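PDB 6T8S: pilin from Clostridioides difficile, which probably assembles, as the major pilin subunit, into the type IV pilus fibres of this bacterium. Local coordinates for residues T91-L101 / L122-L133. Residues are numbered along the deposited sequence; the frame is centred on the assembly and turned at random.
Sequences TLTEAQSAKLL and LTSNTKVDNKVL
L92, L100, L122, V128 and L133 meet on the inner side of the contact. CD1 of L92 touches both L133 CD2 and V128 CG2, each at 4.1 Å; L92 and V128 lie side by side and point the same way, whereas L133 crosses L92 at about a right angle. L100 reaches L133 tip to tip through their CD2 methyls and lies across L122. With CG anti to the backbone N (chi1 -170°), L122 turns both methyls to S97 on the helix, CD1 coming within 3.7 Å of S97 OG; I109 of strand 109-110 also packs on L100, L122 and L133.

Backbone bonds join L92 and V128 in both directions, N to O at 2.9 Å each way, as an antiparallel hydrogen-bonded pair that joins strand 90-92 to strand 128-138 of the pilin sheet. Strand 90-92 then runs straight into helix 94-104, whose start is closed by a capping box: T93 OG1 accepts from Q96 N, and Q96 OE1 accepts from T93 N on a lone pair in the carbonyl plane. One turn on, S97 OG donates to T126 O at 2.7 Å, the donor tilted 32° from the plane of the T126 carbonyl, pinning the helix to the type I turn 123-126. Its first residues also form an ST turn, T123 OG1 accepting from N125 N; T123 OG1 and T126 OG1 share a further hydrogen bond.

Toward the outside, the extended E94 lays CG against K127 CG at 3.6 Å, while the face of its carboxylate is turned to N125 O, which sits above CD. A bend at the end of K127 (chi4 -58°) carries NZ to the start of the helix, beside T93 CA, and leaves it 4.4 Å from E94 OE2, beyond a salt bridge. At the far edge a water links T91 OG1 to D129 OD1, and N130 N donates weakly to T91 OG1 at 3.5 Å.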
# COMPACT_ATOMS: atom_id res chain seq x y z
N THR A 91 8.16 -6.13 -6.58
CA THR A 91 9.60 -6.44 -6.59
C THR A 91 10.36 -5.23 -6.05
O THR A 91 10.13 -4.12 -6.55
CB THR A 91 10.04 -6.90 -7.99
OG1 THR A 91 9.30 -8.09 -8.27
CG2 THR A 91 11.52 -7.18 -8.07
N LEU A 92 11.22 -5.46 -5.06
CA LEU A 92 12.07 -4.43 -4.41
C LEU A 92 13.50 -4.95 -4.27
O LEU A 92 13.70 -6.02 -3.66
CB LEU A 92 11.49 -4.06 -3.03
CG LEU A 92 10.12 -3.39 -3.05
CD1 LEU A 92 9.54 -3.31 -1.64
CD2 LEU A 92 10.20 -2.01 -3.67
N THR A 93 14.45 -4.19 -4.80
CA THR A 93 15.87 -4.27 -4.39
C THR A 93 16.02 -3.74 -2.96
O THR A 93 15.08 -3.07 -2.46
CB THR A 93 16.75 -3.51 -5.38
OG1 THR A 93 16.46 -2.12 -5.18
CG2 THR A 93 16.52 -3.93 -6.81
N GLU A 94 17.16 -3.98 -2.33
CA GLU A 94 17.49 -3.41 -1.00
C GLU A 94 17.46 -1.88 -1.09
O GLU A 94 16.90 -1.25 -0.17
CB GLU A 94 18.86 -3.91 -0.52
CG GLU A 94 18.87 -5.40 -0.22
CD GLU A 94 20.14 -5.90 0.44
OE1 GLU A 94 20.86 -5.09 1.07
OE2 GLU A 94 20.42 -7.11 0.31
N ALA A 95 18.01 -1.31 -2.16
CA ALA A 95 18.06 0.16 -2.36
C ALA A 95 16.63 0.71 -2.45
O ALA A 95 16.37 1.81 -1.89
CB ALA A 95 18.88 0.52 -3.57
N GLN A 96 15.71 -0.01 -3.10
CA GLN A 96 14.28 0.42 -3.20
C GLN A 96 13.62 0.36 -1.81
O GLN A 96 12.92 1.34 -1.43
CB GLN A 96 13.52 -0.43 -4.20
CG GLN A 96 13.85 -0.11 -5.66
CD GLN A 96 13.08 -1.01 -6.59
OE1 GLN A 96 13.19 -2.24 -6.54
NE2 GLN A 96 12.28 -0.41 -7.46
N SER A 97 13.84 -0.72 -1.06
CA SER A 97 13.30 -0.87 0.31
C SER A 97 13.79 0.27 1.19
O SER A 97 12.96 0.87 1.94
CB SER A 97 13.66 -2.23 0.89
OG SER A 97 13.01 -3.24 0.15
N ALA A 98 15.08 0.58 1.11
CA ALA A 98 15.75 1.64 1.89
C ALA A 98 15.08 2.99 1.60
O ALA A 98 14.78 3.74 2.57
CB ALA A 98 17.23 1.67 1.57
N LYS A 99 14.82 3.29 0.33
CA LYS A 99 14.20 4.60 -0.02
C LYS A 99 12.77 4.65 0.52
O LYS A 99 12.37 5.68 1.12
CB LYS A 99 14.19 4.83 -1.54
CG LYS A 99 13.38 6.06 -1.93
CD LYS A 99 13.60 6.51 -3.35
CE LYS A 99 12.76 7.72 -3.71
NZ LYS A 99 13.03 8.89 -2.83
N LEU A 100 11.99 3.59 0.29
CA LEU A 100 10.57 3.55 0.72
C LEU A 100 10.52 3.81 2.24
O LEU A 100 9.72 4.66 2.69
CB LEU A 100 9.99 2.19 0.29
CG LEU A 100 8.48 2.05 0.33
CD1 LEU A 100 7.81 2.97 -0.69
CD2 LEU A 100 8.10 0.60 0.07
N LEU A 101 11.39 3.15 3.01
CA LEU A 101 11.41 3.29 4.49
C LEU A 101 11.90 4.68 4.90
O LEU A 101 11.34 5.24 5.85
CB LEU A 101 12.28 2.18 5.09
CG LEU A 101 11.59 0.83 5.19
CD1 LEU A 101 12.62 -0.28 5.38
CD2 LEU A 101 10.58 0.84 6.32
N LEU A 122 9.08 -4.49 6.78
CA LEU A 122 10.14 -4.27 5.78
C LEU A 122 11.33 -3.63 6.50
O LEU A 122 11.09 -2.77 7.35
CB LEU A 122 9.62 -3.37 4.65
CG LEU A 122 10.52 -3.24 3.42
CD1 LEU A 122 10.48 -4.48 2.55
CD2 LEU A 122 10.13 -2.02 2.59
N THR A 123 12.56 -4.01 6.15
CA THR A 123 13.80 -3.35 6.63
C THR A 123 14.55 -2.75 5.44
O THR A 123 14.26 -3.11 4.27
CB THR A 123 14.72 -4.31 7.40
OG1 THR A 123 15.48 -5.06 6.46
CG2 THR A 123 13.95 -5.23 8.32
N SER A 124 15.54 -1.91 5.73
CA SER A 124 16.37 -1.22 4.71
C SER A 124 17.25 -2.24 3.97
O SER A 124 17.78 -1.88 2.92
CB SER A 124 17.16 -0.12 5.34
OG SER A 124 18.05 -0.65 6.30
N ASN A 125 17.37 -3.47 4.47
CA ASN A 125 18.17 -4.56 3.82
C ASN A 125 17.26 -5.63 3.19
O ASN A 125 17.81 -6.65 2.74
CB ASN A 125 19.11 -5.24 4.82
CG ASN A 125 20.14 -4.29 5.38
OD1 ASN A 125 20.69 -3.47 4.65
ND2 ASN A 125 20.40 -4.38 6.67
N THR A 126 15.94 -5.43 3.13
CA THR A 126 15.01 -6.47 2.61
C THR A 126 14.92 -6.41 1.07
O THR A 126 14.75 -5.31 0.53
CB THR A 126 13.60 -6.34 3.19
OG1 THR A 126 13.70 -6.33 4.62
CG2 THR A 126 12.70 -7.49 2.77
N LYS A 127 15.08 -7.56 0.42
CA LYS A 127 14.74 -7.80 -1.01
C LYS A 127 13.36 -8.46 -1.05
O LYS A 127 13.10 -9.36 -0.21
CB LYS A 127 15.75 -8.72 -1.70
CG LYS A 127 17.16 -8.16 -1.85
CD LYS A 127 17.95 -8.79 -3.00
CE LYS A 127 19.19 -8.00 -3.41
NZ LYS A 127 18.90 -6.60 -3.83
N VAL A 128 12.50 -8.03 -1.96
CA VAL A 128 11.17 -8.66 -2.16
C VAL A 128 11.09 -9.13 -3.61
O VAL A 128 11.29 -8.32 -4.53
CB VAL A 128 10.01 -7.70 -1.81
CG1 VAL A 128 8.68 -8.40 -1.97
CG2 VAL A 128 10.15 -7.13 -0.40
N ASP A 129 10.83 -10.42 -3.80
CA ASP A 129 10.77 -11.04 -5.15
C ASP A 129 9.33 -11.51 -5.42
O ASP A 129 8.99 -12.65 -5.05
CB ASP A 129 11.77 -12.19 -5.29
CG ASP A 129 11.71 -12.87 -6.65
OD1 ASP A 129 11.06 -12.32 -7.56
OD2 ASP A 129 12.30 -13.97 -6.77
N ASN A 130 8.52 -10.64 -6.02
CA ASN A 130 7.13 -10.95 -6.45
C ASN A 130 6.28 -11.39 -5.25
O ASN A 130 5.65 -12.48 -5.32
CB ASN A 130 7.11 -12.02 -7.54
CG ASN A 130 5.80 -12.07 -8.29
OD1 ASN A 130 5.13 -11.05 -8.44
ND2 ASN A 130 5.41 -13.25 -8.75
N LYS A 131 6.20 -10.55 -4.21
CA LYS A 131 5.38 -10.83 -3.00
C LYS A 131 4.43 -9.65 -2.74
O LYS A 131 4.80 -8.49 -3.00
CB LYS A 131 6.26 -11.10 -1.78
CG LYS A 131 7.27 -12.23 -1.93
CD LYS A 131 6.63 -13.59 -2.14
CE LYS A 131 7.66 -14.70 -2.30
NZ LYS A 131 7.01 -15.98 -2.67
N VAL A 132 3.26 -9.94 -2.19
CA VAL A 132 2.28 -8.90 -1.77
C VAL A 132 2.91 -8.09 -0.64
O VAL A 132 3.54 -8.68 0.26
CB VAL A 132 0.93 -9.51 -1.37
CG1 VAL A 132 -0.03 -8.43 -0.91
CG2 VAL A 132 0.33 -10.31 -2.53
N LEU A 133 2.75 -6.77 -0.70
CA LEU A 133 3.28 -5.79 0.28
C LEU A 133 2.10 -5.04 0.89
O LEU A 133 1.06 -4.92 0.22
CB LEU A 133 4.24 -4.83 -0.44
CG LEU A 133 5.09 -3.94 0.47
CD1 LEU A 133 6.20 -4.72 1.13
CD2 LEU A 133 5.68 -2.76 -0.30
O HOH W 1 10.55 -10.42 -9.19